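Local coordinates for biogenic amine-binding protein (Rhodnius prolixus, PDB 4GE1) that binds small biogenic amines such as tryptamine inside a lipocalin barrel, and probably sequesters serotonin and norepinephrine from the host while the insect feeds, at residues A[26-31]-A[167-172]; A[121-126]-A[135-140]; A[40-45]-A[62-67]. One frame throughout, in Å; residues are numbered along the deposited sequence.

Contact 1 (A[26-31]-A[167-172])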
loop_
_atom_site.group_PDB
_atom_site.type_symbol
_atom_site.label_atom_id
_atom_site.label_comp_id
_atom_site.label_asym_id
_atom_site.label_seq_id
_atom_site.Cartn_x
_atom_site.Cartn_y
_atom_site.Cartn_z
ATOM N N ILE A 26 1.692 2.288 6.766
ATOM C CA ILE A 26 2.540 3.062 5.864
ATOM C C ILE A 26 3.249 4.147 6.662
ATOM O O ILE A 26 2.629 5.112 7.109
ATOM C CB ILE A 26 1.737 3.660 4.705
ATOM C CG1 ILE A 26 0.948 2.545 4.007
ATOM C CG2 ILE A 26 2.670 4.352 3.715
ATOM C CD1 ILE A 26 0.415 2.917 2.653
ATOM N N THR A 27 4.548 3.966 6.861
ATOM C CA THR A 27 5.304 4.828 7.759
ATOM C C THR A 27 5.970 6.014 7.056
ATOM O O THR A 27 6.070 7.100 7.622
ATOM C CB THR A 27 6.366 4.020 8.524
ATOM O OG1 THR A 27 7.189 3.307 7.590
ATOM C CG2 THR A 27 5.691 3.029 9.461
ATOM N N HIS A 28 6.434 5.792 5.832
ATOM C CA HIS A 28 7.151 6.811 5.069
ATOM C C HIS A 28 6.756 6.673 3.614
ATOM O O HIS A 28 6.481 5.565 3.144
ATOM C CB HIS A 28 8.663 6.597 5.155
ATOM C CG HIS A 28 9.211 6.612 6.548
ATOM N ND1 HIS A 28 8.990 5.593 7.445
ATOM C CD2 HIS A 28 9.987 7.517 7.187
ATOM C CE1 HIS A 28 9.602 5.870 8.583
ATOM N NE2 HIS A 28 10.212 7.034 8.453
ATOM N N TYR A 29 6.753 7.783 2.883
ATOM C CA TYR A 29 6.417 7.708 1.469
ATOM C C TYR A 29 6.641 8.981 0.668
ATOM O O TYR A 29 6.536 10.095 1.185
ATOM C CB TYR A 29 4.970 7.243 1.289
ATOM C CG TYR A 29 3.917 8.199 1.798
ATOM C CD1 TYR A 29 3.439 9.231 1.002
ATOM C CD2 TYR A 29 3.367 8.041 3.067
ATOM C CE1 TYR A 29 2.444 10.088 1.464
ATOM C CE2 TYR A 29 2.374 8.886 3.533
ATOM C CZ TYR A 29 1.913 9.909 2.735
ATOM O OH TYR A 29 0.925 10.749 3.227
ATOM N N LYS A 30 6.950 8.789 -0.607
ATOM C CA LYS A 30 6.999 9.880 -1.563
ATOM C C LYS A 30 5.877 9.689 -2.563
ATOM O O LYS A 30 5.791 8.657 -3.232
ATOM C CB LYS A 30 8.330 9.910 -2.305
ATOM C CG LYS A 30 8.345 10.912 -3.467
ATOM C CD LYS A 30 9.711 10.994 -4.112
ATOM C CE LYS A 30 9.736 12.016 -5.243
ATOM N NZ LYS A 30 10.916 11.800 -6.116
ATOM N N LEU A 31 5.005 10.684 -2.637
ATOM C CA LEU A 31 3.921 10.704 -3.598
ATOM C C LEU A 31 4.202 11.745 -4.688
ATOM O O LEU A 31 4.196 12.942 -4.416
ATOM C CB LEU A 31 2.631 11.065 -2.884
ATOM C CG LEU A 31 1.435 11.322 -3.786
ATOM C CD1 LEU A 31 1.083 10.053 -4.541
ATOM C CD2 LEU A 31 0.259 11.807 -2.949
ATOM N N LEU A 167 11.821 10.893 2.035
ATOM C CA LEU A 167 10.377 10.682 2.011
ATOM C C LEU A 167 9.700 11.506 3.093
ATOM O O LEU A 167 10.339 11.935 4.057
ATOM C CB LEU A 167 10.027 9.200 2.205
ATOM C CG LEU A 167 10.862 8.158 1.459
ATOM C CD1 LEU A 167 10.274 6.785 1.666
ATOM C CD2 LEU A 167 10.943 8.479 -0.017
ATOM N N PHE A 168 8.402 11.729 2.935
ATOM C CA PHE A 168 7.601 12.228 4.044
ATOM C C PHE A 168 7.514 11.162 5.139
ATOM O O PHE A 168 7.119 10.024 4.886
ATOM C CB PHE A 168 6.198 12.623 3.583
ATOM C CG PHE A 168 5.238 12.863 4.723
ATOM C CD1 PHE A 168 5.441 13.913 5.607
ATOM C CD2 PHE A 168 4.143 12.043 4.910
ATOM C CE1 PHE A 168 4.567 14.133 6.672
ATOM C CE2 PHE A 168 3.265 12.255 5.968
ATOM C CZ PHE A 168 3.479 13.311 6.849
ATOM N N ASP A 169 7.885 11.542 6.359
ATOM C CA ASP A 169 7.839 10.645 7.508
ATOM C C ASP A 169 6.489 10.778 8.203
ATOM O O ASP A 169 6.258 11.723 8.964
ATOM C CB ASP A 169 8.992 10.969 8.463
ATOM C CG ASP A 169 8.932 10.185 9.763
ATOM O OD1 ASP A 169 8.113 9.248 9.888
ATOM O OD2 ASP A 169 9.730 10.507 10.669
ATOM N N ALA A 170 5.599 9.828 7.932
ATOM C CA ALA A 170 4.236 9.888 8.443
ATOM C C ALA A 170 4.203 9.723 9.955
ATOM O O ALA A 170 3.231 10.111 10.602
ATOM C CB ALA A 170 3.358 8.844 7.765
ATOM N N THR A 171 5.275 9.170 10.517
ATOM C CA THR A 171 5.384 9.034 11.969
ATOM C C THR A 171 5.660 10.387 12.641
ATOM O O THR A 171 5.930 10.447 13.839
ATOM C CB THR A 171 6.465 7.989 12.397
ATOM O OG1 THR A 171 7.734 8.635 12.578
ATOM C CG2 THR A 171 6.592 6.859 11.362
ATOM N N THR A 172 5.601 11.466 11.863
ATOM C CA THR A 172 5.656 12.814 12.430
ATOM C C THR A 172 4.255 13.277 12.804
ATOM O O THR A 172 4.074 14.036 13.752
ATOM C CB THR A 172 6.282 13.845 11.471
ATOM O OG1 THR A 172 5.541 13.888 10.245
ATOM C CG2 THR A 172 7.732 13.495 11.180
#
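Tyr29 and Phe168 meet where the short strand 168-169 pairs antiparallel with strand 23-31 of the lipocalin barrel. They are a hydrogen-bonded pair, whose backbones exchange two bonds. Their side chains lie side by side and point the same way from the sheet. The rings form an offset edge-to-face pair, with planes at 76°. The edge of Phe168 is turned to a face of Tyr29, and CD2 of Phe168 comes 3.8 Å from CZ of Tyr29. Tyr29 CG sits between its own backbone N and carbonyl carbon (chi1 66°), which carries the ring over beside Phe168. The hydroxyl of Tyr29 is bonded farther off, to Asp40 O and Asn42 N.

His28 and Asp169 point from the other face of the sheet, also side by side. Ring and carboxylate are nearly parallel, 13° apart, but His28 NE2 and Asp169 OD1, 3.4 Å apart, are badly angled for a hydrogen bond. Each residue has its own partner instead: His28 ND1 pairs with Thr27 OG1, and Asp169 OD1 accepts the N-H of Thr171, an Asx turn, and also its hydroxyl. Thr27 and His28 form a classic beta bulge opposite Val138. Leu167 packs CD1 against His28 CB. Past the Tyr29-Phe168 pair, Ala170 N donates to Thr27 O at 2.8 Å.

Contact 2 (A[121-126]-A[135-140]). With TSS (2-(1H-indol-3-yl)ethanamine), chain E.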
loop_
_atom_site.group_PDB
_atom_site.type_symbol
_atom_site.label_atom_id
_atom_site.label_comp_id
_atom_site.label_asym_id
_atom_site.label_seq_id
_atom_site.Cartn_x
_atom_site.Cartn_y
_atom_site.Cartn_z
ATOM N N SER A 121 8.115 -3.844 4.385
ATOM C CA SER A 121 8.118 -4.014 2.941
ATOM C C SER A 121 8.300 -2.653 2.288
ATOM O O SER A 121 7.916 -1.633 2.849
ATOM C CB SER A 121 6.825 -4.668 2.458
ATOM O OG SER A 121 5.696 -3.878 2.774
ATOM N N VAL A 122 8.897 -2.641 1.107
ATOM C CA VAL A 122 9.094 -1.401 0.373
ATOM C C VAL A 122 8.450 -1.550 -1.000
ATOM O O VAL A 122 8.678 -2.535 -1.700
ATOM C CB VAL A 122 10.581 -1.067 0.261
ATOM C CG1 VAL A 122 10.781 0.218 -0.522
ATOM C CG2 VAL A 122 11.189 -0.967 1.661
ATOM N N VAL A 123 7.615 -0.590 -1.375
ATOM C CA VAL A 123 6.772 -0.784 -2.542
ATOM C C VAL A 123 6.782 0.423 -3.477
ATOM O O VAL A 123 6.997 1.556 -3.051
ATOM C CB VAL A 123 5.311 -1.149 -2.129
ATOM C CG1 VAL A 123 4.569 0.067 -1.535
ATOM C CG2 VAL A 123 4.544 -1.747 -3.299
ATOM N N HIS A 124 6.579 0.157 -4.762
ATOM C CA HIS A 124 6.309 1.199 -5.736
ATOM C C HIS A 124 4.939 0.927 -6.347
ATOM O O HIS A 124 4.689 -0.167 -6.867
ATOM C CB HIS A 124 7.391 1.218 -6.822
ATOM C CG HIS A 124 7.055 2.093 -7.992
ATOM N ND1 HIS A 124 6.481 1.606 -9.143
ATOM C CD2 HIS A 124 7.213 3.426 -8.180
ATOM C CE1 HIS A 124 6.300 2.602 -9.998
ATOM N NE2 HIS A 124 6.734 3.713 -9.438
ATOM N N VAL A 125 4.045 1.908 -6.247
ATOM C CA VAL A 125 2.702 1.790 -6.800
ATOM C C VAL A 125 2.458 2.880 -7.825
ATOM O O VAL A 125 2.782 4.042 -7.589
ATOM C CB VAL A 125 1.629 1.903 -5.723
ATOM C CG1 VAL A 125 0.257 1.598 -6.318
ATOM C CG2 VAL A 125 1.941 0.971 -4.565
ATOM N N CYS A 126 1.881 2.515 -8.962
ATOM C CA CYS A 126 1.675 3.495 -10.020
ATOM C C CYS A 126 0.471 3.194 -10.902
ATOM O O CYS A 126 0.156 2.040 -11.169
ATOM C CB CYS A 126 2.933 3.616 -10.877
ATOM S SG CYS A 126 2.865 4.998 -12.005
ATOM N N LEU A 135 3.755 6.302 -6.290
ATOM C CA LEU A 135 4.011 6.217 -4.873
ATOM C C LEU A 135 5.174 5.287 -4.584
ATOM O O LEU A 135 5.219 4.151 -5.073
ATOM C CB LEU A 135 2.756 5.715 -4.155
ATOM C CG LEU A 135 2.845 5.543 -2.642
ATOM C CD1 LEU A 135 2.780 6.896 -1.974
ATOM C CD2 LEU A 135 1.709 4.650 -2.150
ATOM N N TYR A 136 6.125 5.787 -3.804
ATOM C CA TYR A 136 7.124 4.940 -3.169
ATOM C C TYR A 136 6.825 4.906 -1.673
ATOM O O TYR A 136 6.768 5.952 -1.022
ATOM C CB TYR A 136 8.531 5.492 -3.398
ATOM C CG TYR A 136 9.074 5.274 -4.789
ATOM C CD1 TYR A 136 9.661 4.067 -5.144
ATOM C CD2 TYR A 136 9.018 6.284 -5.742
ATOM C CE1 TYR A 136 10.170 3.867 -6.410
ATOM C CE2 TYR A 136 9.528 6.097 -7.011
ATOM C CZ TYR A 136 10.104 4.887 -7.339
ATOM O OH TYR A 136 10.605 4.698 -8.601
ATOM N N ALA A 137 6.631 3.713 -1.122
ATOM C CA ALA A 137 6.198 3.608 0.271
ATOM C C ALA A 137 7.007 2.621 1.106
ATOM O O ALA A 137 7.295 1.506 0.667
ATOM C CB ALA A 137 4.701 3.251 0.342
ATOM N N VAL A 138 7.361 3.050 2.314
ATOM C CA VAL A 138 7.866 2.147 3.340
ATOM C C VAL A 138 6.712 1.697 4.243
ATOM O O VAL A 138 5.897 2.512 4.698
ATOM C CB VAL A 138 8.991 2.788 4.165
ATOM C CG1 VAL A 138 9.358 1.902 5.345
ATOM C CG2 VAL A 138 10.211 3.035 3.278
ATOM N N GLN A 139 6.639 0.393 4.478
ATOM C CA GLN A 139 5.519 -0.207 5.199
ATOM C C GLN A 139 6.015 -1.107 6.332
ATOM O O GLN A 139 7.036 -1.783 6.208
ATOM C CB GLN A 139 4.611 -0.966 4.221
ATOM C CG GLN A 139 4.200 -0.103 3.017
ATOM C CD GLN A 139 3.320 -0.830 2.014
ATOM O OE1 GLN A 139 2.426 -0.236 1.413
ATOM N NE2 GLN A 139 3.577 -2.115 1.815
ATOM N N SER A 140 5.303 -1.086 7.451
ATOM C CA SER A 140 5.734 -1.808 8.638
ATOM C C SER A 140 4.570 -2.616 9.207
ATOM O O SER A 140 3.406 -2.287 8.985
ATOM C CB SER A 140 6.261 -0.826 9.682
ATOM O OG SER A 140 6.621 -1.481 10.892
HETATM N N1 TSS E . -4.090 2.298 -1.296
HETATM C CA TSS E . -3.549 2.805 -2.534
HETATM C CB TSS E . -2.063 2.963 -2.614
HETATM C CG TSS E . -1.215 1.929 -1.943
HETATM C CD1 TSS E . -0.442 2.107 -0.804
HETATM N NE1 TSS E . 0.191 0.951 -0.513
HETATM C CE2 TSS E . -0.160 -0.008 -1.441
HETATM C CD2 TSS E . -1.023 0.570 -2.337
HETATM C CZ2 TSS E . 0.211 -1.374 -1.578
HETATM C CH2 TSS E . -0.291 -2.129 -2.634
HETATM C CZ3 TSS E . -1.168 -1.540 -3.547
HETATM C CE3 TSS E . -1.538 -0.197 -3.408
#
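This beta hairpin, strands 120-127 and 130-140 of the lipocalin barrel, forms part of the wall of the tryptamine pocket. Six backbone hydrogen bonds join the antiparallel strands, in the hydrogen-bonded pairs Ser121-Gln139, Val123-Ala137 and Val125-Leu135. The side chains of these pairs share the face that carries the ligand.

Gln139 is the residue of this hairpin that hydrogen-bonds the ligand. Its chain is extended beyond CG, and both ends of its amide are used. OE1 accepts the indole N-H of tryptamine, NE1, at 3.2 Å. NE2 donates to Ser121 OG at 2.9 Å, with the hydroxyl in the amide plane, and also bonds Tyr112 OH. These bonds to NE2 fix the rotation of the amide and turn OE1 to the indole. Val123 CG1 lies 3.7 Å from Ala137 CB and equally close to Gln139 OE1. The indole also meets two apolar branches: CD2 of Leu135 is 3.6 Å from ligand CD1, and CG2 of Val125 is 3.7 Å from ligand CD2. The ligand is also hydrogen-bonded to Asp73 OD2.

On the other face Val122 and Val138 pack under helix 150-159. Beside them His124 and Tyr136 meet with their rings inclined at 51°. With chi1 at 170°, CG turned away from the backbone N, the His124 ring leans over Tyr136. Its CD2 sits over one face of the tyrosine, toward the rim, 3.3 Å from CZ.

Contact 3 (A[40-45]-A[62-67]); sequences DKNCTK and NYNPNA
Asn62 meets Thr44 side by side, both pointing the same way from the sheet. Thr44 OG1 donates to Asn62 OD1 at 2.6 Å, in the carbonyl plane and on a lone pair. CG2 of Thr44 also touches this oxygen. The amide nitrogen of Asn62 is held by Asp73 and Ser71, so both ends of the amide have partners. Tyr63 follows, paired with Cys43 by two backbone hydrogen bonds. Cys43 N reaches Tyr63 O at 2.8 Å, and Tyr63 N returns to Cys43 O. These strands, 43-50 and 55-64, form an antiparallel hairpin of the lipocalin barrel, and the contact lies at its open end.

At Asn64 the side chain crosses that of Asn42, with the amide planes 68° apart. Asn64 ND2 donates to Asn42 OD1 at 3.1 Å, coming from above the carbonyl plane of Asn42. ND2 also bonds Val38 O. Asn64 OD1 accepts from Ala67 N at 2.9 Å, an Asx motif. Pro65 sets CG 4.0 Å from SG of Cys43, which is disulfide-bonded to Cys177. At Asn66 the backbone N donates to a water that bridges to Lys41 O.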
loop_
_atom_site.group_PDB
_atom_site.type_symbol
_atom_site.label_atom_id
_atom_site.label_comp_id
_atom_site.label_asym_id
_atom_site.label_seq_id
_atom_site.Cartn_x
_atom_site.Cartn_y
_atom_site.Cartn_z
ATOM N N ASP A 40 -2.313 15.593 1.397
ATOM C CA ASP A 40 -1.768 14.276 1.075
ATOM C C ASP A 40 -0.815 13.767 2.144
ATOM O O ASP A 40 -0.023 12.860 1.895
ATOM C CB ASP A 40 -1.077 14.282 -0.284
ATOM C CG ASP A 40 -2.029 14.597 -1.415
ATOM O OD1 ASP A 40 -3.113 13.979 -1.480
ATOM O OD2 ASP A 40 -1.692 15.477 -2.235
ATOM N N LYS A 41 -0.887 14.362 3.330
ATOM C CA LYS A 41 -0.148 13.845 4.476
ATOM C C LYS A 41 -1.091 13.014 5.348
ATOM O O LYS A 41 -1.867 13.560 6.134
ATOM C CB LYS A 41 0.499 14.995 5.256
ATOM C CG LYS A 41 1.615 15.675 4.458
ATOM C CD LYS A 41 2.334 16.774 5.225
ATOM C CE LYS A 41 3.428 17.366 4.345
ATOM N NZ LYS A 41 4.190 18.449 5.006
ATOM N N ASN A 42 -1.030 11.690 5.188
ATOM C CA ASN A 42 -1.981 10.776 5.837
ATOM C C ASN A 42 -1.367 9.645 6.675
ATOM O O ASN A 42 -0.188 9.298 6.522
ATOM C CB ASN A 42 -2.902 10.123 4.799
ATOM C CG ASN A 42 -3.634 11.126 3.932
ATOM O OD1 ASN A 42 -4.464 11.901 4.411
ATOM N ND2 ASN A 42 -3.364 11.082 2.635
ATOM N N CYS A 43 -2.198 9.072 7.549
ATOM C CA CYS A 43 -1.872 7.869 8.303
ATOM C C CYS A 43 -2.645 6.734 7.652
ATOM O O CYS A 43 -3.885 6.712 7.686
ATOM C CB CYS A 43 -2.339 8.005 9.753
ATOM S SG CYS A 43 -1.704 9.463 10.607
ATOM N N THR A 44 -1.929 5.806 7.036
ATOM C CA THR A 44 -2.597 4.709 6.354
ATOM C C THR A 44 -2.298 3.365 7.010
ATOM O O THR A 44 -1.152 3.040 7.319
ATOM C CB THR A 44 -2.258 4.656 4.853
ATOM O OG1 THR A 44 -2.842 5.785 4.179
ATOM C CG2 THR A 44 -2.816 3.365 4.242
ATOM N N LYS A 45 -3.352 2.600 7.250
ATOM C CA LYS A 45 -3.213 1.220 7.682
ATOM C C LYS A 45 -4.021 0.400 6.699
ATOM O O LYS A 45 -5.089 0.833 6.245
ATOM C CB LYS A 45 -3.754 1.037 9.103
ATOM C CG LYS A 45 -3.814 -0.410 9.574
ATOM C CD LYS A 45 -4.254 -0.498 11.033
ATOM C CE LYS A 45 -4.185 -1.935 11.548
ATOM N NZ LYS A 45 -4.463 -2.024 13.020
ATOM N N ASN A 62 -7.303 5.483 5.071
ATOM C CA ASN A 62 -6.415 6.639 5.019
ATOM C C ASN A 62 -6.983 7.787 5.820
ATOM O O ASN A 62 -8.040 8.317 5.483
ATOM C CB ASN A 62 -6.203 7.100 3.580
ATOM C CG ASN A 62 -5.935 5.958 2.650
ATOM O OD1 ASN A 62 -4.912 5.281 2.761
ATOM N ND2 ASN A 62 -6.848 5.734 1.722
ATOM N N TYR A 63 -6.266 8.174 6.865
ATOM C CA TYR A 63 -6.729 9.227 7.754
ATOM C C TYR A 63 -5.872 10.482 7.623
ATOM O O TYR A 63 -4.647 10.423 7.781
ATOM C CB TYR A 63 -6.701 8.754 9.203
ATOM C CG TYR A 63 -7.175 9.815 10.164
ATOM C CD1 TYR A 63 -8.510 10.186 10.199
ATOM C CD2 TYR A 63 -6.289 10.452 11.026
ATOM C CE1 TYR A 63 -8.958 11.153 11.065
ATOM C CE2 TYR A 63 -6.730 11.432 11.904
ATOM C CZ TYR A 63 -8.068 11.775 11.919
ATOM O OH TYR A 63 -8.535 12.741 12.780
ATOM N N ASN A 64 -6.523 11.606 7.337
ATOM C CA ASN A 64 -5.848 12.909 7.274
ATOM C C ASN A 64 -6.086 13.718 8.554
ATOM O O ASN A 64 -7.178 14.237 8.763
ATOM C CB ASN A 64 -6.333 13.706 6.062
ATOM C CG ASN A 64 -5.547 15.002 5.860
ATOM O OD1 ASN A 64 -5.852 16.029 6.465
ATOM N ND2 ASN A 64 -4.526 14.949 5.015
ATOM N N PRO A 65 -5.067 13.813 9.420
ATOM C CA PRO A 65 -5.177 14.546 10.688
ATOM C C PRO A 65 -5.529 16.033 10.533
ATOM O O PRO A 65 -6.276 16.565 11.358
ATOM C CB PRO A 65 -3.782 14.394 11.298
ATOM C CG PRO A 65 -3.238 13.144 10.682
ATOM C CD PRO A 65 -3.765 13.142 9.283
ATOM N N ASN A 66 -5.007 16.704 9.509
ATOM C CA ASN A 66 -5.315 18.124 9.342
ATOM C C ASN A 66 -6.810 18.359 9.137
ATOM O O ASN A 66 -7.376 19.298 9.689
ATOM C CB ASN A 66 -4.505 18.760 8.199
ATOM C CG ASN A 66 -4.871 20.218 7.973
ATOM O OD1 ASN A 66 -4.573 21.076 8.803
ATOM N ND2 ASN A 66 -5.529 20.504 6.849
ATOM N N ALA A 67 -7.444 17.492 8.353
ATOM C CA ALA A 67 -8.872 17.612 8.077
ATOM C C ALA A 67 -9.698 16.697 8.989
ATOM O O ALA A 67 -10.924 16.802 9.052
ATOM C CB ALA A 67 -9.158 17.309 6.615
HETATM O O HOH W 1 -2.688 15.892 7.479
#

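How the contacts relate
From the N terminus, strand 23-31 comes first and supplies residues 26-31 to contact 1. That contact closes last, at 167-172, so its long loop encloses both others. Contact 3 closes early, joining 40-45 to 62-67 across one hairpin. Contact 2 follows in series, joining 121-126 to 135-140 across another. None cross. All three share the curled sheet of the barrel, with strand 23-31 between the two hairpins. On one side its backbone bonds to strand 130-140, as from Lys30 N to Tyr136 O. On the other it pairs with strand 43-50, with backbone hydrogen bonding between Ile26 and Thr44. Contacts 2 and 3 do not touch; their nearest atoms are about 7 Å apart.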